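PmbA-related protein (Thermotoga maritima, PDB 1VL4) is of unproven function but may act as a metallopeptidase of the PmbA/TldD (U62) family. Local coordinates at residues A[131-134]-A[135-138]; A[237-241]-A[242-246]; A[105-108]-A[109-113]; A[16-19]-A[20-24]. All blocks are in the same frame, centred on the assembly; numbering follows the deposited sequence.

Contact 1: residues A[131-134]-A[135-138]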
ATOM      1  N   LYS A 131       9.954  25.416  -6.037  1.00  7.43           N
ATOM      2  CA  LYS A 131       9.126  24.214  -6.179  1.00 10.18           C
ATOM      3  C   LYS A 131       7.672  24.563  -5.953  1.00 10.58           C
ATOM      4  O   LYS A 131       6.834  24.173  -6.761  1.00 10.50           O
ATOM      5  CB  LYS A 131       9.584  23.116  -5.204  1.00  9.98           C
ATOM      6  CG  LYS A 131      11.025  22.725  -5.411  1.00 14.49           C
ATOM      7  CD  LYS A 131      11.491  21.673  -4.440  1.00 18.13           C
ATOM      8  CE  LYS A 131      13.003  21.539  -4.378  1.00 21.07           C
ATOM      9  NZ  LYS A 131      13.496  20.151  -3.934  1.00 18.61           N
ATOM     10  N   MET A 132       7.373  25.377  -4.912  1.00  8.59           N
ATOM     11  CA  MET A 132       6.025  25.767  -4.644  1.00 13.49           C
ATOM     12  C   MET A 132       5.486  26.536  -5.820  1.00 12.73           C
ATOM     13  O   MET A 132       4.328  26.344  -6.204  1.00 11.59           O
ATOM     14  CB  MET A 132       5.926  26.647  -3.385  1.00 14.62           C
ATOM     15  CG  MET A 132       6.213  25.913  -2.113  1.00 21.15           C
ATOM     16  SD  MET A 132       6.571  27.091  -0.757  1.00 29.78           S
ATOM     17  CE  MET A 132       5.108  28.130  -0.824  1.00 32.35           C
ATOM     18  N   ASP A 133       6.310  27.418  -6.380  1.00 14.86           N
ATOM     19  CA  ASP A 133       5.855  28.301  -7.470  1.00 14.05           C
ATOM     20  C   ASP A 133       5.519  27.482  -8.737  1.00 11.99           C
ATOM     21  O   ASP A 133       4.543  27.788  -9.422  1.00 12.20           O
ATOM     22  CB  ASP A 133       6.876  29.414  -7.767  1.00 14.69           C
ATOM     23  CG  ASP A 133       6.869  30.551  -6.711  1.00 20.93           C
ATOM     24  OD1 ASP A 133       5.892  30.716  -5.946  1.00 27.43           O
ATOM     25  OD2 ASP A 133       7.862  31.305  -6.639  1.00 31.80           O
ATOM     26  N   MET A 134       6.269  26.419  -9.003  1.00 14.29           N
ATOM     27  CA  MET A 134       5.896  25.469 -10.054  1.00 15.04           C
ATOM     28  C   MET A 134       4.481  24.847  -9.893  1.00 14.81           C
ATOM     29  O   MET A 134       3.701  24.774 -10.854  1.00 10.52           O
ATOM     30  CB  MET A 134       6.941  24.355 -10.194  1.00 15.54           C
ATOM     31  CG  MET A 134       8.255  24.862 -10.734  1.00 16.72           C
ATOM     32  SD  MET A 134       9.566  23.578 -10.896  1.00 21.45           S
ATOM     33  CE  MET A 134       9.011  22.835 -12.356  1.00 18.47           C
ATOM     34  N   ALA A 135       4.190  24.358  -8.693  1.00 14.79           N
ATOM     35  CA  ALA A 135       2.885  23.788  -8.374  1.00 13.53           C
ATOM     36  C   ALA A 135       1.769  24.829  -8.479  1.00 11.72           C
ATOM     37  O   ALA A 135       0.743  24.568  -9.111  1.00 10.90           O
ATOM     38  CB  ALA A 135       2.938  23.150  -6.993  1.00 16.42           C
ATOM     39  N   LYS A 136       1.960  26.009  -7.886  1.00 12.29           N
ATOM     40  CA  LYS A 136       1.008  27.116  -8.009  1.00 12.44           C
ATOM     41  C   LYS A 136       0.761  27.588  -9.442  1.00 11.06           C
ATOM     42  O   LYS A 136      -0.358  27.956  -9.809  1.00 11.71           O
ATOM     43  CB  LYS A 136       1.427  28.315  -7.134  1.00 14.83           C
ATOM     44  CG  LYS A 136       1.556  28.019  -5.657  1.00 18.32           C
ATOM     45  CD  LYS A 136       2.035  29.240  -4.889  1.00 21.39           C
ATOM     46  CE  LYS A 136       1.844  29.092  -3.370  1.00 29.49           C
ATOM     47  NZ  LYS A 136       2.782  29.974  -2.590  1.00 32.26           N
ATOM     48  N   LYS A 137       1.792  27.567 -10.270  1.00  8.68           N
ATOM     49  CA  LYS A 137       1.644  27.910 -11.639  1.00 10.34           C
ATOM     50  C   LYS A 137       0.821  26.836 -12.367  1.00 11.08           C
ATOM     51  O   LYS A 137      -0.024  27.170 -13.183  1.00 12.65           O
ATOM     52  CB  LYS A 137       3.012  28.073 -12.286  1.00 14.67           C
ATOM     53  CG  LYS A 137       2.969  28.569 -13.717  1.00 23.04           C
ATOM     54  CD  LYS A 137       2.536  30.055 -13.789  1.00 31.14           C
ATOM     55  CE  LYS A 137       2.009  30.418 -15.176  1.00 36.13           C
ATOM     56  NZ  LYS A 137       1.385  31.780 -15.212  1.00 37.14           N
ATOM     57  N   ALA A 138       1.048  25.556 -12.053  1.00 10.72           N
ATOM     58  CA  ALA A 138       0.230  24.510 -12.653  1.00 11.75           C
ATOM     59  C   ALA A 138      -1.263  24.665 -12.255  1.00 12.64           C
ATOM     60  O   ALA A 138      -2.175  24.525 -13.106  1.00  9.69           O
ATOM     61  CB  ALA A 138       0.759  23.169 -12.293  1.00 11.84           C
TER
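M132 and K136 run side by side up the same flank of an amphipathic alpha-helix, 128-143, which lies with its other flank against the long antiparallel sheet. The tight part is the backbone itself and the small residues beneath it. Four consecutive i to i+4 hydrogen bonds join the two turns: the amide of K136 reaches M132 O at 2.9 Å and almost straight, at 177°, while A135 N to K131 O is the longest at 3.3 Å. A135 and A138, both buried, put nothing larger than a methyl group on the sheet side, which lets the helix sit close to L45 and L47 of strand 32-48 and V154 of strand 148-167. K131 stretches along this flank with its amine paired to D158. M134 packs on P210, at the start of helix 210-223.

The side of D133, K136 and K137 is looser. D133 OD1 and K136 NZ stay 4.6 Å apart, not in contact, though their opposite charges may still attract, and D133 has its salt bridge one turn back, to K129. K137 is exposed, with its CB 3.3 Å from D133 O. M132 sits at the border, packed on L45 and on V97 of the second subunit. Its chain turns at the last torsion (chi3 54°), and this bend brings the methyl carbon CE to 3.5 Å from K136 NZ.

Contact 2: residues A[237-241]-A[242-246]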
ATOM      1  N   VAL A 237     -10.592   0.618 -31.744  1.00 11.06           N
ATOM      2  CA  VAL A 237     -10.186   1.451 -30.622  1.00 11.51           C
ATOM      3  C   VAL A 237      -8.845   2.087 -30.906  1.00 13.19           C
ATOM      4  O   VAL A 237      -7.837   1.387 -31.123  1.00 13.67           O
ATOM      5  CB  VAL A 237     -10.144   0.653 -29.287  1.00 11.77           C
ATOM      6  CG1 VAL A 237      -9.441   1.466 -28.193  1.00 13.35           C
ATOM      7  CG2 VAL A 237     -11.565   0.270 -28.818  1.00 14.31           C
ATOM      8  N   LEU A 238      -8.824   3.417 -30.919  1.00 10.50           N
ATOM      9  CA  LEU A 238      -7.544   4.131 -30.916  1.00 12.79           C
ATOM     10  C   LEU A 238      -7.192   4.379 -29.438  1.00 13.60           C
ATOM     11  O   LEU A 238      -7.786   5.222 -28.767  1.00 11.84           O
ATOM     12  CB  LEU A 238      -7.653   5.423 -31.707  1.00 14.26           C
ATOM     13  CG  LEU A 238      -6.517   6.445 -31.681  1.00 16.20           C
ATOM     14  CD1 LEU A 238      -5.183   5.793 -31.717  1.00 25.55           C
ATOM     15  CD2 LEU A 238      -6.744   7.412 -32.881  1.00 16.87           C
ATOM     16  N   MET A 239      -6.285   3.574 -28.911  1.00 11.38           N
ATOM     17  CA  MET A 239      -5.894   3.737 -27.529  1.00 13.50           C
ATOM     18  C   MET A 239      -4.754   4.726 -27.398  1.00  9.81           C
ATOM     19  O   MET A 239      -3.611   4.444 -27.752  1.00 10.96           O
ATOM     20  CB  MET A 239      -5.565   2.399 -26.936  1.00 12.28           C
ATOM     21  CG  MET A 239      -5.120   2.501 -25.489  1.00 24.81           C
ATOM     22  SD  MET A 239      -5.331   0.953 -24.610  1.00 28.68           S
ATOM     23  CE  MET A 239      -7.047   0.687 -24.913  1.00 18.59           C
ATOM     24  N   ARG A 240      -5.065   5.913 -26.881  1.00 10.01           N
ATOM     25  CA  ARG A 240      -4.050   6.930 -26.709  1.00 10.53           C
ATOM     26  C   ARG A 240      -2.941   6.422 -25.782  1.00  9.98           C
ATOM     27  O   ARG A 240      -3.182   5.583 -24.914  1.00  9.24           O
ATOM     28  CB  ARG A 240      -4.622   8.210 -26.159  1.00  8.28           C
ATOM     29  CG  ARG A 240      -3.729   9.430 -26.380  1.00  7.93           C
ATOM     30  CD  ARG A 240      -4.386  10.699 -25.952  1.00 17.69           C
ATOM     31  NE  ARG A 240      -4.452  10.789 -24.496  1.00 10.94           N
ATOM     32  CZ  ARG A 240      -5.113  11.730 -23.842  1.00 17.10           C
ATOM     33  NH1 ARG A 240      -5.128  11.698 -22.528  1.00 15.42           N
ATOM     34  NH2 ARG A 240      -5.735  12.705 -24.502  1.00 13.00           N
ATOM     35  N   ASN A 241      -1.745   6.955 -26.013  1.00  9.85           N
ATOM     36  CA  ASN A 241      -0.560   6.663 -25.209  1.00 11.17           C
ATOM     37  C   ASN A 241      -0.817   6.578 -23.692  1.00 12.95           C
ATOM     38  O   ASN A 241      -0.412   5.614 -23.036  1.00 13.88           O
ATOM     39  CB  ASN A 241       0.649   7.603 -25.570  1.00 11.53           C
ATOM     40  CG  ASN A 241       0.334   9.100 -25.558  1.00 11.57           C
ATOM     41  OD1 ASN A 241      -0.640   9.562 -24.955  1.00 14.69           O
ATOM     42  ND2 ASN A 241       1.233   9.884 -26.194  1.00 15.82           N
ATOM     43  N   THR A 242      -1.485   7.580 -23.145  1.00 11.44           N
ATOM     44  CA  THR A 242      -1.759   7.633 -21.703  1.00 14.65           C
ATOM     45  C   THR A 242      -2.542   6.406 -21.188  1.00 17.67           C
ATOM     46  O   THR A 242      -2.275   5.941 -20.090  1.00 18.86           O
ATOM     47  CB  THR A 242      -2.563   8.883 -21.343  1.00 17.17           C
ATOM     48  OG1 THR A 242      -3.668   8.999 -22.243  1.00 15.80           O
ATOM     49  CG2 THR A 242      -1.728  10.112 -21.509  1.00 20.81           C
ATOM     50  N   ALA A 243      -3.502   5.890 -21.968  1.00 15.76           N
ATOM     51  CA  ALA A 243      -4.233   4.663 -21.560  1.00 14.42           C
ATOM     52  C   ALA A 243      -3.305   3.435 -21.692  1.00 14.72           C
ATOM     53  O   ALA A 243      -3.227   2.571 -20.801  1.00 16.21           O
ATOM     54  CB  ALA A 243      -5.495   4.495 -22.385  1.00 14.55           C
ATOM     55  N   LEU A 244      -2.551   3.378 -22.781  1.00 14.78           N
ATOM     56  CA  LEU A 244      -1.749   2.202 -23.068  1.00 12.42           C
ATOM     57  C   LEU A 244      -0.601   2.100 -22.088  1.00 13.96           C
ATOM     58  O   LEU A 244      -0.230   0.996 -21.706  1.00 14.80           O
ATOM     59  CB  LEU A 244      -1.263   2.227 -24.517  1.00 13.29           C
ATOM     60  CG  LEU A 244      -0.411   1.051 -24.965  1.00 16.70           C
ATOM     61  CD1 LEU A 244      -1.213  -0.251 -24.910  1.00 18.85           C
ATOM     62  CD2 LEU A 244       0.081   1.322 -26.375  1.00 10.23           C
ATOM     63  N   LEU A 245      -0.041   3.242 -21.685  1.00 14.26           N
ATOM     64  CA  LEU A 245       1.033   3.268 -20.684  1.00 16.39           C
ATOM     65  C   LEU A 245       0.586   2.530 -19.411  1.00 16.03           C
ATOM     66  O   LEU A 245       1.381   1.806 -18.842  1.00 14.18           O
ATOM     67  CB  LEU A 245       1.448   4.704 -20.303  1.00 11.35           C
ATOM     68  CG  LEU A 245       2.283   5.441 -21.323  1.00 15.14           C
ATOM     69  CD1 LEU A 245       2.324   6.914 -20.981  1.00 14.33           C
ATOM     70  CD2 LEU A 245       3.686   4.803 -21.373  1.00 18.06           C
ATOM     71  N   ASP A 246      -0.645   2.743 -18.956  1.00 17.74           N
ATOM     72  CA  ASP A 246      -1.154   1.981 -17.779  1.00 18.66           C
ATOM     73  C   ASP A 246      -1.467   0.510 -18.085  1.00 17.92           C
ATOM     74  O   ASP A 246      -1.107  -0.408 -17.319  1.00 17.12           O
ATOM     75  CB  ASP A 246      -2.403   2.615 -17.191  1.00 17.07           C
ATOM     76  CG  ASP A 246      -2.168   4.011 -16.655  1.00 26.94           C
ATOM     77  OD1 ASP A 246      -1.006   4.379 -16.341  1.00 30.99           O
ATOM     78  OD2 ASP A 246      -3.176   4.759 -16.583  1.00 30.22           O
TER
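From the N-cap position R240 reaches across to T242 in the first turn of helix 241-247 and holds it side-on, NE and NH1 both donating to the single oxygen OG1 at 3.0 and 3.1 Å. The hydroxyl lies only 5° out of the guanidinium plane. Two torsions set this up: the arginine has CG opposite its backbone N and then bends at chi3 (73°), which turns the edge of the guanidinium to T242 OG1. The threonine holds OG1 between its own N and carbonyl carbon (chi1 48°), facing the arginine. NH1 also forms salt bridges with E220 and E370, and OG1 is further bonded to T369 O. With an alanine in R240's place, E220 and E370 would probably lose their shared positive mate, and the threonine side chain would be less firmly oriented.

N241 likewise adopts the cramped rotamer, folding OD1 back to the amide of T242 at 2.8 Å in a weak bond, while its ND2 is held by D425 O. One residue before R240, M239, extended through chi2, lays CG against A243 CB at 3.7 Å and L244 CB at 4.0 Å.

The backbone carbonyl of R240 accepts from L244 N at 3.1 Å, and weakly from A243 N. R240 thus caps the helix at a buried strand-to-helix junction, where strand 233-239 leaves the mixed sheet of the C-terminal domain.

Contact 3: residues A[105-108]-A[109-113]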
ATOM      1  N   TYR A 105      22.952 -17.731  -5.694  1.00 28.86           N
ATOM      2  CA  TYR A 105      24.304 -17.212  -5.810  1.00 29.94           C
ATOM      3  C   TYR A 105      24.400 -15.703  -6.006  1.00 23.27           C
ATOM      4  O   TYR A 105      23.398 -14.998  -6.230  1.00 24.65           O
ATOM      5  CB  TYR A 105      25.087 -17.973  -6.889  1.00 36.50           C
ATOM      6  CG  TYR A 105      24.459 -17.912  -8.221  1.00 39.00           C
ATOM      7  CD1 TYR A 105      23.369 -18.708  -8.522  1.00 42.95           C
ATOM      8  CD2 TYR A 105      24.964 -17.047  -9.197  1.00 48.49           C
ATOM      9  CE1 TYR A 105      22.778 -18.639  -9.765  1.00 52.61           C
ATOM     10  CE2 TYR A 105      24.401 -16.974 -10.443  1.00 47.78           C
ATOM     11  CZ  TYR A 105      23.304 -17.769 -10.735  1.00 46.90           C
ATOM     12  OH  TYR A 105      22.749 -17.676 -12.001  1.00 54.33           O
ATOM     13  N   PHE A 106      25.615 -15.210  -5.795  1.00 16.04           N
ATOM     14  CA  PHE A 106      25.950 -13.813  -6.008  1.00 13.81           C
ATOM     15  C   PHE A 106      26.658 -13.649  -7.355  1.00 13.16           C
ATOM     16  O   PHE A 106      27.301 -14.579  -7.849  1.00 11.70           O
ATOM     17  CB  PHE A 106      26.903 -13.307  -4.935  1.00 16.39           C
ATOM     18  CG  PHE A 106      26.320 -13.235  -3.532  1.00 11.30           C
ATOM     19  CD1 PHE A 106      24.935 -13.191  -3.298  1.00 17.06           C
ATOM     20  CD2 PHE A 106      27.189 -13.159  -2.433  1.00 13.27           C
ATOM     21  CE1 PHE A 106      24.436 -13.079  -1.960  1.00 12.65           C
ATOM     22  CE2 PHE A 106      26.696 -13.064  -1.104  1.00 11.60           C
ATOM     23  CZ  PHE A 106      25.301 -13.033  -0.881  1.00 12.29           C
ATOM     24  N   PHE A 107      26.561 -12.439  -7.871  1.00 12.03           N
ATOM     25  CA  PHE A 107      27.213 -12.007  -9.070  1.00 14.41           C
ATOM     26  C   PHE A 107      28.627 -11.498  -8.779  1.00 11.34           C
ATOM     27  O   PHE A 107      28.865 -10.743  -7.831  1.00 10.47           O
ATOM     28  CB  PHE A 107      26.377 -10.917  -9.756  1.00 14.20           C
ATOM     29  CG  PHE A 107      26.714 -10.717 -11.203  1.00 10.09           C
ATOM     30  CD1 PHE A 107      26.495 -11.734 -12.112  1.00 16.17           C
ATOM     31  CD2 PHE A 107      27.225  -9.525 -11.663  1.00 15.14           C
ATOM     32  CE1 PHE A 107      26.769 -11.544 -13.471  1.00 18.73           C
ATOM     33  CE2 PHE A 107      27.529  -9.347 -13.025  1.00 12.88           C
ATOM     34  CZ  PHE A 107      27.283 -10.356 -13.921  1.00 14.71           C
ATOM     35  N   GLU A 108      29.563 -11.923  -9.612  1.00 14.53           N
ATOM     36  CA  GLU A 108      30.964 -11.559  -9.472  1.00 15.83           C
ATOM     37  C   GLU A 108      31.296 -10.192 -10.041  1.00 14.92           C
ATOM     38  O   GLU A 108      30.608  -9.671 -10.890  1.00 17.62           O
ATOM     39  CB  GLU A 108      31.821 -12.606 -10.210  1.00 21.14           C
ATOM     40  CG  GLU A 108      31.776 -13.957  -9.578  1.00 29.62           C
ATOM     41  CD  GLU A 108      32.634 -14.952 -10.322  1.00 44.19           C
ATOM     42  OE1 GLU A 108      32.158 -15.452 -11.372  1.00 41.35           O
ATOM     43  OE2 GLU A 108      33.777 -15.213  -9.865  1.00 44.45           O
ATOM     44  N   GLY A 109      32.396  -9.611  -9.581  1.00 16.96           N
ATOM     45  CA  GLY A 109      32.895  -8.352 -10.088  1.00 19.56           C
ATOM     46  C   GLY A 109      33.477  -8.515 -11.475  1.00 22.99           C
ATOM     47  O   GLY A 109      33.594  -9.641 -11.973  1.00 20.02           O
ATOM     48  N   GLY A 110      33.787  -7.390 -12.114  1.00 23.33           N
ATOM     49  CA  GLY A 110      34.543  -7.387 -13.371  1.00 22.63           C
ATOM     50  C   GLY A 110      33.791  -7.150 -14.670  1.00 24.20           C
ATOM     51  O   GLY A 110      34.432  -7.028 -15.713  1.00 20.38           O
ATOM     52  N   LYS A 111      32.458  -7.112 -14.650  1.00 20.72           N
ATOM     53  CA  LYS A 111      31.703  -6.874 -15.872  1.00 19.80           C
ATOM     54  C   LYS A 111      31.680  -5.399 -16.260  1.00 16.55           C
ATOM     55  O   LYS A 111      31.965  -4.543 -15.432  1.00 18.76           O
ATOM     56  CB  LYS A 111      30.258  -7.358 -15.703  1.00 20.76           C
ATOM     57  CG  LYS A 111      30.125  -8.862 -15.562  1.00 26.79           C
ATOM     58  CD  LYS A 111      30.522  -9.629 -16.832  1.00 33.75           C
ATOM     59  CE  LYS A 111      30.518 -11.142 -16.600  1.00 42.55           C
ATOM     60  NZ  LYS A 111      30.809 -11.876 -17.874  1.00 44.21           N
ATOM     61  N   GLU A 112      31.298  -5.111 -17.512  1.00 18.44           N
ATOM     62  CA  GLU A 112      31.059  -3.745 -17.981  1.00 17.57           C
ATOM     63  C   GLU A 112      29.548  -3.398 -17.897  1.00 15.76           C
ATOM     64  O   GLU A 112      28.679  -4.237 -18.198  1.00 15.77           O
ATOM     65  CB  GLU A 112      31.468  -3.553 -19.428  1.00 15.60           C
ATOM     66  CG  GLU A 112      32.936  -3.831 -19.691  1.00 27.68           C
ATOM     67  CD  GLU A 112      33.382  -3.455 -21.138  1.00 28.19           C
ATOM     68  OE1 GLU A 112      32.581  -2.837 -21.943  1.00 25.01           O
ATOM     69  OE2 GLU A 112      34.552  -3.807 -21.446  1.00 41.99           O
ATOM     70  N   TYR A 113      29.306  -2.118 -17.603  1.00 11.59           N
ATOM     71  CA  TYR A 113      28.031  -1.563 -17.331  1.00 11.85           C
ATOM     72  C   TYR A 113      27.887  -0.407 -18.263  1.00 12.80           C
ATOM     73  O   TYR A 113      28.857   0.283 -18.518  1.00 13.54           O
ATOM     74  CB  TYR A 113      27.981  -1.089 -15.866  1.00 10.43           C
ATOM     75  CG  TYR A 113      28.023  -2.259 -14.873  1.00  8.38           C
ATOM     76  CD1 TYR A 113      29.229  -2.799 -14.482  1.00 13.67           C
ATOM     77  CD2 TYR A 113      26.880  -2.789 -14.352  1.00 13.18           C
ATOM     78  CE1 TYR A 113      29.284  -3.888 -13.610  1.00 13.21           C
ATOM     79  CE2 TYR A 113      26.913  -3.868 -13.452  1.00  7.87           C
ATOM     80  CZ  TYR A 113      28.144  -4.411 -13.114  1.00 14.64           C
ATOM     81  OH  TYR A 113      28.214  -5.478 -12.270  1.00 10.61           O
TER
HETATM   82  O   HOH W   1      30.364  -7.295 -12.327  1.00  6.90           O
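F107 meets K111 and Y113 on the far side of the bend. Its ring is brought there by a chi1 of -161°, which places CG opposite the backbone N, and it crosses the lysine chain at about a right angle. The aliphatic part of K111 does the touching: CG approaches ring atom CZ to 3.6 Å, obliquely. At the edge of the same ring, near its plane, Y113 OH comes to 4.0 Å from F107 CE2, the two aromatic side chains sliding past each other in opposite directions. F107 also packs on L322 of helix 322-328, and its carbonyl is bonded to N167.

The segment belongs to an irregular surface loop, between helices 84-93 and 128-143, that doubles back at G109 and G110; G110 has a positive phi (103°), a conformation glycine accepts readily. No direct hydrogen bond joins the two arms.

E108, next along, supplies the polar link through its backbone. A water donates to E108 O at 2.8 Å, accepts from K111 N at 3.1 Å and donates to Y113 OH at 2.8 Å, so three points of the bend are gripped by one molecule. The phenol is held a second time by G301 O.

Contact 4: residues A[16-19]-A[20-24]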
ATOM      1  N   GLU A  16      32.540   2.414   4.268  1.00 26.11           N
ATOM      2  CA  GLU A  16      33.732   1.612   4.003  1.00 23.44           C
ATOM      3  C   GLU A  16      34.181   0.769   5.169  1.00 21.92           C
ATOM      4  O   GLU A  16      34.633  -0.357   4.958  1.00 20.68           O
ATOM      5  CB  GLU A  16      34.935   2.468   3.594  1.00 25.98           C
ATOM      6  CG  GLU A  16      35.243   2.447   2.120  1.00 38.80           C
ATOM      7  CD  GLU A  16      35.639   1.069   1.588  1.00 43.91           C
ATOM      8  OE1 GLU A  16      36.521   0.406   2.189  1.00 47.54           O
ATOM      9  OE2 GLU A  16      35.060   0.670   0.552  1.00 47.36           O
ATOM     10  N   GLU A  17      34.132   1.331   6.375  1.00 21.37           N
ATOM     11  CA  GLU A  17      34.551   0.615   7.572  1.00 24.89           C
ATOM     12  C   GLU A  17      33.585  -0.529   7.862  1.00 21.37           C
ATOM     13  O   GLU A  17      33.998  -1.632   8.195  1.00 21.45           O
ATOM     14  CB  GLU A  17      34.559   1.539   8.767  1.00 24.04           C
ATOM     15  CG  GLU A  17      35.733   2.518   8.810  1.00 35.44           C
ATOM     16  CD  GLU A  17      35.553   3.577   9.916  1.00 31.59           C
ATOM     17  OE1 GLU A  17      34.596   4.392   9.855  1.00 44.79           O
ATOM     18  OE2 GLU A  17      36.362   3.572  10.854  1.00 47.36           O
ATOM     19  N   PHE A  18      32.303  -0.227   7.711  1.00 18.21           N
ATOM     20  CA  PHE A  18      31.231  -1.178   7.936  1.00 20.09           C
ATOM     21  C   PHE A  18      31.401  -2.334   6.939  1.00 16.98           C
ATOM     22  O   PHE A  18      31.498  -3.477   7.351  1.00 13.67           O
ATOM     23  CB  PHE A  18      29.888  -0.448   7.802  1.00 20.48           C
ATOM     24  CG  PHE A  18      28.684  -1.265   8.201  1.00 23.96           C
ATOM     25  CD1 PHE A  18      28.261  -1.319   9.522  1.00 25.36           C
ATOM     26  CD2 PHE A  18      27.957  -1.959   7.244  1.00 24.03           C
ATOM     27  CE1 PHE A  18      27.143  -2.059   9.876  1.00 23.10           C
ATOM     28  CE2 PHE A  18      26.850  -2.710   7.612  1.00 22.46           C
ATOM     29  CZ  PHE A  18      26.440  -2.740   8.903  1.00 22.27           C
ATOM     30  N   LYS A  19      31.502  -2.018   5.648  1.00 16.90           N
ATOM     31  CA  LYS A  19      31.826  -2.993   4.581  1.00 17.80           C
ATOM     32  C   LYS A  19      33.044  -3.854   4.875  1.00 15.97           C
ATOM     33  O   LYS A  19      32.991  -5.089   4.772  1.00 15.17           O
ATOM     34  CB  LYS A  19      32.013  -2.254   3.229  1.00 19.50           C
ATOM     35  CG  LYS A  19      32.590  -3.093   2.088  1.00 18.51           C
ATOM     36  CD  LYS A  19      33.062  -2.212   0.940  1.00 23.38           C
ATOM     37  CE  LYS A  19      33.733  -3.030  -0.141  1.00 24.99           C
ATOM     38  NZ  LYS A  19      33.708  -2.344  -1.495  1.00 23.97           N
ATOM     39  N   ASP A  20      34.124  -3.203   5.302  1.00 15.65           N
ATOM     40  CA  ASP A  20      35.376  -3.872   5.578  1.00 17.70           C
ATOM     41  C   ASP A  20      35.223  -4.856   6.729  1.00 15.57           C
ATOM     42  O   ASP A  20      35.741  -5.985   6.654  1.00 12.24           O
ATOM     43  CB  ASP A  20      36.473  -2.847   5.926  1.00 19.32           C
ATOM     44  CG  ASP A  20      36.956  -2.043   4.710  1.00 28.37           C
ATOM     45  OD1 ASP A  20      36.586  -2.348   3.545  1.00 33.38           O
ATOM     46  OD2 ASP A  20      37.708  -1.080   4.934  1.00 40.91           O
ATOM     47  N   ARG A  21      34.542  -4.431   7.795  1.00 14.64           N
ATOM     48  CA  ARG A  21      34.362  -5.308   8.946  1.00 16.42           C
ATOM     49  C   ARG A  21      33.594  -6.551   8.497  1.00 12.87           C
ATOM     50  O   ARG A  21      33.969  -7.672   8.815  1.00 11.37           O
ATOM     51  CB  ARG A  21      33.558  -4.625  10.072  1.00 19.87           C
ATOM     52  CG  ARG A  21      34.255  -3.532  10.940  1.00 30.41           C
ATOM     53  CD  ARG A  21      35.153  -4.081  12.087  1.00 45.56           C
ATOM     54  NE  ARG A  21      34.555  -5.063  13.026  1.00 53.90           N
ATOM     55  CZ  ARG A  21      34.627  -6.402  12.922  1.00 50.21           C
ATOM     56  NH1 ARG A  21      35.226  -6.986  11.879  1.00 49.39           N
ATOM     57  NH2 ARG A  21      34.075  -7.172  13.863  1.00 47.03           N
ATOM     58  N   LEU A  22      32.494  -6.317   7.772  1.00 15.11           N
ATOM     59  CA  LEU A  22      31.641  -7.400   7.275  1.00 13.41           C
ATOM     60  C   LEU A  22      32.365  -8.374   6.346  1.00 14.85           C
ATOM     61  O   LEU A  22      32.207  -9.592   6.496  1.00  9.17           O
ATOM     62  CB  LEU A  22      30.431  -6.824   6.538  1.00 15.78           C
ATOM     63  CG  LEU A  22      29.263  -6.279   7.391  1.00 18.13           C
ATOM     64  CD1 LEU A  22      28.197  -5.789   6.429  1.00 19.10           C
ATOM     65  CD2 LEU A  22      28.700  -7.333   8.326  1.00 15.74           C
ATOM     66  N   PHE A  23      33.150  -7.853   5.385  1.00 12.01           N
ATOM     67  CA  PHE A  23      33.948  -8.730   4.520  1.00 13.08           C
ATOM     68  C   PHE A  23      34.976  -9.569   5.290  1.00 12.18           C
ATOM     69  O   PHE A  23      35.194 -10.737   4.997  1.00 11.79           O
ATOM     70  CB  PHE A  23      34.670  -7.920   3.446  1.00 15.38           C
ATOM     71  CG  PHE A  23      33.798  -7.441   2.323  1.00 11.37           C
ATOM     72  CD1 PHE A  23      32.398  -7.314   2.446  1.00 16.35           C
ATOM     73  CD2 PHE A  23      34.381  -7.107   1.117  1.00 13.45           C
ATOM     74  CE1 PHE A  23      31.642  -6.840   1.361  1.00 14.97           C
ATOM     75  CE2 PHE A  23      33.647  -6.649   0.061  1.00 14.63           C
ATOM     76  CZ  PHE A  23      32.287  -6.512   0.162  1.00 16.39           C
ATOM     77  N   ALA A  24      35.609  -8.980   6.291  1.00 14.15           N
ATOM     78  CA  ALA A  24      36.543  -9.724   7.134  1.00 14.49           C
ATOM     79  C   ALA A  24      35.815 -10.854   7.912  1.00 11.78           C
ATOM     80  O   ALA A  24      36.263 -12.012   7.956  1.00 11.52           O
ATOM     81  CB  ALA A  24      37.222  -8.750   8.100  1.00 15.60           C
TER
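K19 and F23, one turn apart, make a CH-pi contact on this helix. The lysine chain is extended, with CG anti to the backbone N (chi1 170°), and it passes obliquely over one face of the ring: CG stands 4.0 Å from the centroid of F23, 15° off the normal. Farther along, K19 CE lies 3.6 Å from F23 CE2. Were F23 a serine, K19 would probably lose the face it rests on, and its amine would be less surely directed at T166.

A second apolar pair, F18 and L22, meets at CE2 of the phenylalanine and CD1 of the leucine, 3.6 Å apart; both residues are buried against I65 of strand 51-69.

Among the charges, E16 and D20 bring like charges close, at a spacing that is doubtful in the model. K19 NZ makes a long salt bridge to E16 OE2 at 3.9 Å.

Backbone i to i+4 bonds join the turns, such as F23 N to K19 O at 2.8 Å. With F18 and L22 facing inward and E16, E17 and D20 outward, the pattern is that of an amphipathic helix packed against a beta-sheet and helix 84-93.

Overall arrangement
In chain order the sites run contact 4, contact 3, contact 1, contact 2, and none touches another. Contacts 4 and 1 lie on helices 15-29 and 128-143, both packed on strand 32-48 of the long six-stranded antiparallel sheet, yet their centres are 45 Å apart, a measure of how far that sheet reaches. Contact 3 is nearer to contact 4, about 19 Å between centres, in the loop linking helices 84-93 and 128-143. Contact 2 belongs to the separate mixed sheet of the C-terminal domain, its centre about 28 Å from that of contact 1 and across the chain's centre from contacts 3 and 4. Together they sample both an elongated sheet-and-helix part and the C-terminal part with its mixed sheets.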